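Local structure of L-threonine-O-3-phosphate decarboxylase (Porphyromonas gingivalis, 3FKD) at residues W134-L146 with E271-R283. The protein probably acts as a pyridoxal 5'-phosphate-dependent L-threonine-O-3-phosphate decarboxylase of the class I/II aminotransferase family. Sequence-based numbering, arbitrary orientation.
Sequences WLCNPNNPDGRLL and EVHPSGTTFFLLR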
loop_
_atom_site.group_PDB
_atom_site.type_symbol
_atom_site.label_atom_id
_atom_site.label_comp_id
_atom_site.label_asym_id
_atom_site.label_seq_id
_atom_site.Cartn_x
_atom_site.Cartn_y
_atom_site.Cartn_z
ATOM N N TRP A 134 6.328 21.875 -4.474
ATOM C CA TRP A 134 6.222 20.904 -3.395
ATOM C C TRP A 134 6.810 21.425 -2.068
ATOM O O TRP A 134 8.026 21.571 -1.907
ATOM C CB TRP A 134 6.897 19.593 -3.818
ATOM C CG TRP A 134 6.308 18.923 -5.085
ATOM C CD1 TRP A 134 6.333 19.407 -6.378
ATOM C CD2 TRP A 134 5.652 17.646 -5.162
ATOM N NE1 TRP A 134 5.717 18.517 -7.234
ATOM C CE2 TRP A 134 5.320 17.422 -6.525
ATOM C CE3 TRP A 134 5.341 16.661 -4.216
ATOM C CZ2 TRP A 134 4.674 16.274 -6.958
ATOM C CZ3 TRP A 134 4.685 15.509 -4.642
ATOM C CH2 TRP A 134 4.360 15.330 -6.020
ATOM N N LEU A 135 5.945 21.713 -1.111
ATOM C CA LEU A 135 6.399 22.238 0.168
ATOM C C LEU A 135 5.977 21.366 1.322
ATOM O O LEU A 135 5.080 20.524 1.215
ATOM C CB LEU A 135 5.883 23.653 0.378
ATOM C CG LEU A 135 6.297 24.511 -0.814
ATOM C CD1 LEU A 135 5.473 25.772 -0.900
ATOM C CD2 LEU A 135 7.802 24.799 -0.761
ATOM N N CYS A 136 6.648 21.544 2.435
ATOM C CA CYS A 136 6.256 20.825 3.628
ATOM C C CYS A 136 6.494 21.789 4.758
ATOM O O CYS A 136 7.557 22.380 4.875
ATOM C CB CYS A 136 7.042 19.517 3.759
ATOM S SG CYS A 136 6.847 18.636 5.302
ATOM N N ASN A 137 5.474 21.967 5.573
ATOM C CA ASN A 137 5.499 23.012 6.564
ATOM C C ASN A 137 4.918 22.499 7.884
ATOM O O ASN A 137 3.738 22.148 7.929
ATOM C CB ASN A 137 4.706 24.213 6.017
ATOM C CG ASN A 137 4.708 25.378 6.965
ATOM O OD1 ASN A 137 5.731 25.690 7.526
ATOM N ND2 ASN A 137 3.573 26.009 7.168
ATOM N N PRO A 138 5.746 22.426 8.956
ATOM C CA PRO A 138 7.191 22.718 8.996
ATOM C C PRO A 138 7.961 21.647 8.251
ATOM O O PRO A 138 7.535 20.501 8.242
ATOM C CB PRO A 138 7.527 22.638 10.495
ATOM C CG PRO A 138 6.520 21.786 11.055
ATOM C CD PRO A 138 5.250 22.100 10.297
ATOM N N ASN A 139 9.080 22.019 7.648
ATOM C CA ASN A 139 9.832 21.147 6.750
ATOM C C ASN A 139 10.701 20.086 7.427
ATOM O O ASN A 139 11.313 20.342 8.427
ATOM C CB ASN A 139 10.694 22.010 5.824
ATOM C CG ASN A 139 11.328 21.216 4.704
ATOM O OD1 ASN A 139 10.645 20.518 3.945
ATOM N ND2 ASN A 139 12.636 21.323 4.584
ATOM N N ASN A 140 10.719 18.889 6.856
ATOM C CA ASN A 140 11.664 17.811 7.152
ATOM C C ASN A 140 12.828 17.973 6.161
ATOM O O ASN A 140 12.601 17.931 4.980
ATOM C CB ASN A 140 10.903 16.486 6.894
ATOM C CG ASN A 140 11.786 15.247 6.883
ATOM O OD1 ASN A 140 12.832 15.185 7.524
ATOM N ND2 ASN A 140 11.330 14.224 6.172
ATOM N N PRO A 141 14.084 18.141 6.635
ATOM C CA PRO A 141 14.632 17.949 7.982
ATOM C C PRO A 141 14.880 19.263 8.720
ATOM O O PRO A 141 15.220 19.231 9.888
ATOM C CB PRO A 141 15.993 17.305 7.670
ATOM C CG PRO A 141 16.316 17.692 6.209
ATOM C CD PRO A 141 15.179 18.555 5.735
ATOM N N ASP A 142 14.721 20.374 8.006
ATOM C CA ASP A 142 15.051 21.753 8.395
ATOM C C ASP A 142 14.276 22.319 9.557
ATOM O O ASP A 142 14.786 23.123 10.330
ATOM C CB ASP A 142 14.628 22.658 7.238
ATOM C CG ASP A 142 15.760 23.109 6.470
ATOM O OD1 ASP A 142 16.868 22.850 6.969
ATOM O OD2 ASP A 142 15.567 23.685 5.383
ATOM N N GLY A 143 12.986 21.991 9.566
ATOM C CA GLY A 143 12.029 22.628 10.448
ATOM C C GLY A 143 11.648 23.995 9.927
ATOM O O GLY A 143 11.098 24.801 10.668
ATOM N N ARG A 144 11.955 24.284 8.673
ATOM C CA ARG A 144 11.634 25.593 8.129
ATOM C C ARG A 144 10.134 25.763 8.176
ATOM O O ARG A 144 9.408 24.865 7.830
ATOM C CB ARG A 144 12.156 25.737 6.705
ATOM C CG ARG A 144 11.980 27.116 6.120
ATOM C CD ARG A 144 10.654 27.306 5.357
ATOM N NE ARG A 144 10.158 26.093 4.681
ATOM C CZ ARG A 144 10.366 25.778 3.401
ATOM N NH1 ARG A 144 11.082 26.595 2.627
ATOM N NH2 ARG A 144 9.854 24.649 2.888
ATOM N N LEU A 145 9.657 26.903 8.639
ATOM C CA LEU A 145 8.219 27.095 8.786
ATOM C C LEU A 145 7.823 28.406 8.145
ATOM O O LEU A 145 8.359 29.460 8.487
ATOM C CB LEU A 145 7.797 27.067 10.265
ATOM C CG LEU A 145 6.275 27.065 10.592
ATOM C CD1 LEU A 145 5.683 25.698 10.486
ATOM C CD2 LEU A 145 5.948 27.628 12.011
ATOM N N LEU A 146 6.892 28.317 7.206
ATOM C CA LEU A 146 6.275 29.457 6.554
ATOM C C LEU A 146 4.982 29.790 7.292
ATOM O O LEU A 146 4.302 28.898 7.820
ATOM C CB LEU A 146 5.941 29.087 5.112
ATOM C CG LEU A 146 7.142 28.562 4.355
ATOM C CD1 LEU A 146 6.750 28.045 2.958
ATOM C CD2 LEU A 146 8.152 29.683 4.288
ATOM N N GLU A 271 27.140 22.937 15.684
ATOM C CA GLU A 271 26.253 24.044 15.419
ATOM C C GLU A 271 24.828 23.510 15.127
ATOM O O GLU A 271 24.655 22.629 14.285
ATOM C CB GLU A 271 26.820 24.801 14.218
ATOM C CG GLU A 271 25.824 25.663 13.466
ATOM C CD GLU A 271 26.496 26.532 12.395
ATOM O OE1 GLU A 271 27.021 25.975 11.384
ATOM O OE2 GLU A 271 26.479 27.777 12.570
ATOM N N VAL A 272 23.814 24.021 15.813
ATOM C CA VAL A 272 22.449 23.599 15.506
ATOM C C VAL A 272 21.687 24.589 14.626
ATOM O O VAL A 272 21.440 25.732 15.035
ATOM C CB VAL A 272 21.621 23.269 16.777
ATOM C CG1 VAL A 272 20.143 23.285 16.486
ATOM C CG2 VAL A 272 22.002 21.907 17.312
ATOM N N HIS A 273 21.310 24.149 13.425
ATOM C CA HIS A 273 20.514 24.983 12.517
ATOM C C HIS A 273 19.167 25.364 13.149
ATOM O O HIS A 273 18.434 24.486 13.610
ATOM C CB HIS A 273 20.303 24.275 11.179
ATOM C CG HIS A 273 19.684 25.150 10.132
ATOM N ND1 HIS A 273 18.375 25.584 10.200
ATOM C CD2 HIS A 273 20.196 25.686 8.995
ATOM C CE1 HIS A 273 18.110 26.347 9.152
ATOM N NE2 HIS A 273 19.197 26.425 8.406
ATOM N N PRO A 274 18.833 26.668 13.196
ATOM C CA PRO A 274 17.548 27.074 13.786
ATOM C C PRO A 274 16.358 26.278 13.272
ATOM O O PRO A 274 16.327 25.930 12.090
ATOM C CB PRO A 274 17.428 28.543 13.362
ATOM C CG PRO A 274 18.850 29.016 13.436
ATOM C CD PRO A 274 19.664 27.839 12.868
ATOM N N SER A 275 15.380 26.017 14.144
ATOM C CA SER A 275 14.247 25.206 13.737
ATOM C C SER A 275 12.908 25.696 14.239
ATOM O O SER A 275 12.805 26.104 15.358
ATOM C CB SER A 275 14.449 23.775 14.226
ATOM O OG SER A 275 13.428 22.946 13.704
ATOM N N GLY A 276 11.855 25.574 13.440
ATOM C CA GLY A 276 10.534 25.904 13.956
ATOM C C GLY A 276 9.685 24.746 14.505
ATOM O O GLY A 276 8.483 24.900 14.711
ATOM N N THR A 277 10.289 23.586 14.739
ATOM C CA THR A 277 9.514 22.461 15.213
ATOM C C THR A 277 10.364 21.564 16.093
ATOM O O THR A 277 11.443 21.954 16.470
ATOM C CB THR A 277 8.866 21.663 14.044
ATOM O OG1 THR A 277 7.865 20.798 14.562
ATOM C CG2 THR A 277 9.890 20.801 13.299
ATOM N N THR A 278 9.897 20.350 16.388
ATOM C CA THR A 278 10.539 19.519 17.412
ATOM C C THR A 278 11.669 18.587 16.929
ATOM O O THR A 278 12.253 17.838 17.716
ATOM C CB THR A 278 9.511 18.702 18.147
ATOM O OG1 THR A 278 8.819 17.933 17.182
ATOM C CG2 THR A 278 8.497 19.596 18.800
ATOM N N PHE A 279 11.973 18.633 15.647
ATOM C CA PHE A 279 13.222 18.052 15.174
ATOM C C PHE A 279 14.027 19.150 14.455
ATOM O O PHE A 279 13.478 20.193 14.113
ATOM C CB PHE A 279 12.947 16.877 14.230
ATOM C CG PHE A 279 12.025 17.225 13.106
ATOM C CD1 PHE A 279 12.514 17.803 11.959
ATOM C CD2 PHE A 279 10.657 16.986 13.216
ATOM C CE1 PHE A 279 11.660 18.148 10.942
ATOM C CE2 PHE A 279 9.794 17.319 12.199
ATOM C CZ PHE A 279 10.274 17.883 11.060
ATOM N N PHE A 280 15.308 18.897 14.200
ATOM C CA PHE A 280 16.228 19.941 13.708
ATOM C C PHE A 280 17.513 19.330 13.130
ATOM O O PHE A 280 17.879 18.209 13.446
ATOM C CB PHE A 280 16.585 20.946 14.864
ATOM C CG PHE A 280 17.073 20.262 16.106
ATOM C CD1 PHE A 280 18.398 19.860 16.216
ATOM C CD2 PHE A 280 16.194 19.938 17.126
ATOM C CE1 PHE A 280 18.846 19.196 17.328
ATOM C CE2 PHE A 280 16.628 19.254 18.230
ATOM C CZ PHE A 280 17.978 18.899 18.342
ATOM N N LEU A 281 18.205 20.086 12.295
ATOM C CA LEU A 281 19.537 19.714 11.820
ATOM C C LEU A 281 20.665 20.183 12.819
ATOM O O LEU A 281 20.651 21.305 13.342
ATOM C CB LEU A 281 19.729 20.328 10.422
ATOM C CG LEU A 281 19.563 19.594 9.084
ATOM C CD1 LEU A 281 18.907 18.236 9.097
ATOM C CD2 LEU A 281 18.863 20.495 8.091
ATOM N N LEU A 282 21.619 19.313 13.115
ATOM C CA LEU A 282 22.871 19.818 13.639
ATOM C C LEU A 282 24.090 19.513 12.734
ATOM O O LEU A 282 24.171 18.463 12.072
ATOM C CB LEU A 282 23.087 19.432 15.108
ATOM C CG LEU A 282 23.802 18.184 15.620
ATOM C CD1 LEU A 282 25.143 17.879 14.899
ATOM C CD2 LEU A 282 24.028 18.394 17.122
ATOM N N ARG A 283 25.019 20.468 12.705
ATOM C CA ARG A 283 26.247 20.355 11.907
ATOM C C ARG A 283 27.456 20.077 12.779
ATOM O O ARG A 283 27.697 20.784 13.766
ATOM C CB ARG A 283 26.494 21.654 11.146
ATOM C CG ARG A 283 27.223 21.484 9.834
ATOM C CD ARG A 283 27.644 22.834 9.303
ATOM N NE ARG A 283 27.565 22.855 7.846
ATOM C CZ ARG A 283 28.617 22.876 7.041
ATOM N NH1 ARG A 283 28.455 22.878 5.725
ATOM N NH2 ARG A 283 29.837 22.890 7.565
#
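F279 pushes the edge of its ring under the turn N139-G143, with CE1 3.4 Å from N139 O and the P141 carbonyl oxygen lying in the ring plane beside CD1. Weakly positive C-H groups at an aromatic rim suit such carbonyl oxygens. A chi1 of 53°, placing F279 CG between its own N and carbonyl carbon, carries the ring beside the loop; T277 CG2 lies over the centre of one face, 3.6 Å above the plane. The same threonine sets CB 3.8 Å from P138 CG, the two side chains crossing at about a right angle, while its OG1 turns to the carbonyl of F172. Farther along, L281 splits its branches: CD1 meets P141 CB at 3.4 Å, an apolar fit, and CD2 lies against D142 OD1, whose other oxygen, OD2, is hydrogen-bonded to S118 OG. N137-P138-N139-N140-P141 follows strand 132-136 of the seven-stranded sheet; it matches the Asn-Pro-Asn-Asn-Pro loop familiar in class I/II aminotransferases, here with cis peptides before both prolines. The contact joins this loop to the smaller sheet, where 279-284 pairs with 270-272 and the connection between them lies alongside the turn. G143 N hydrogen-bonds N139 O; glycine suits the positive phi (77°) and the little room beside CA, 3.6 Å from S275 OG. Across the contact, G276 N hydrogen-bonds G143 O at 3.0 Å, from above the carbonyl plane. With chi1 -173°, S275 OG swings beside its carbonyl carbon and hydrogen-bonds F279 O at 2.8 Å, tying S275 to the first residue of strand 279-284.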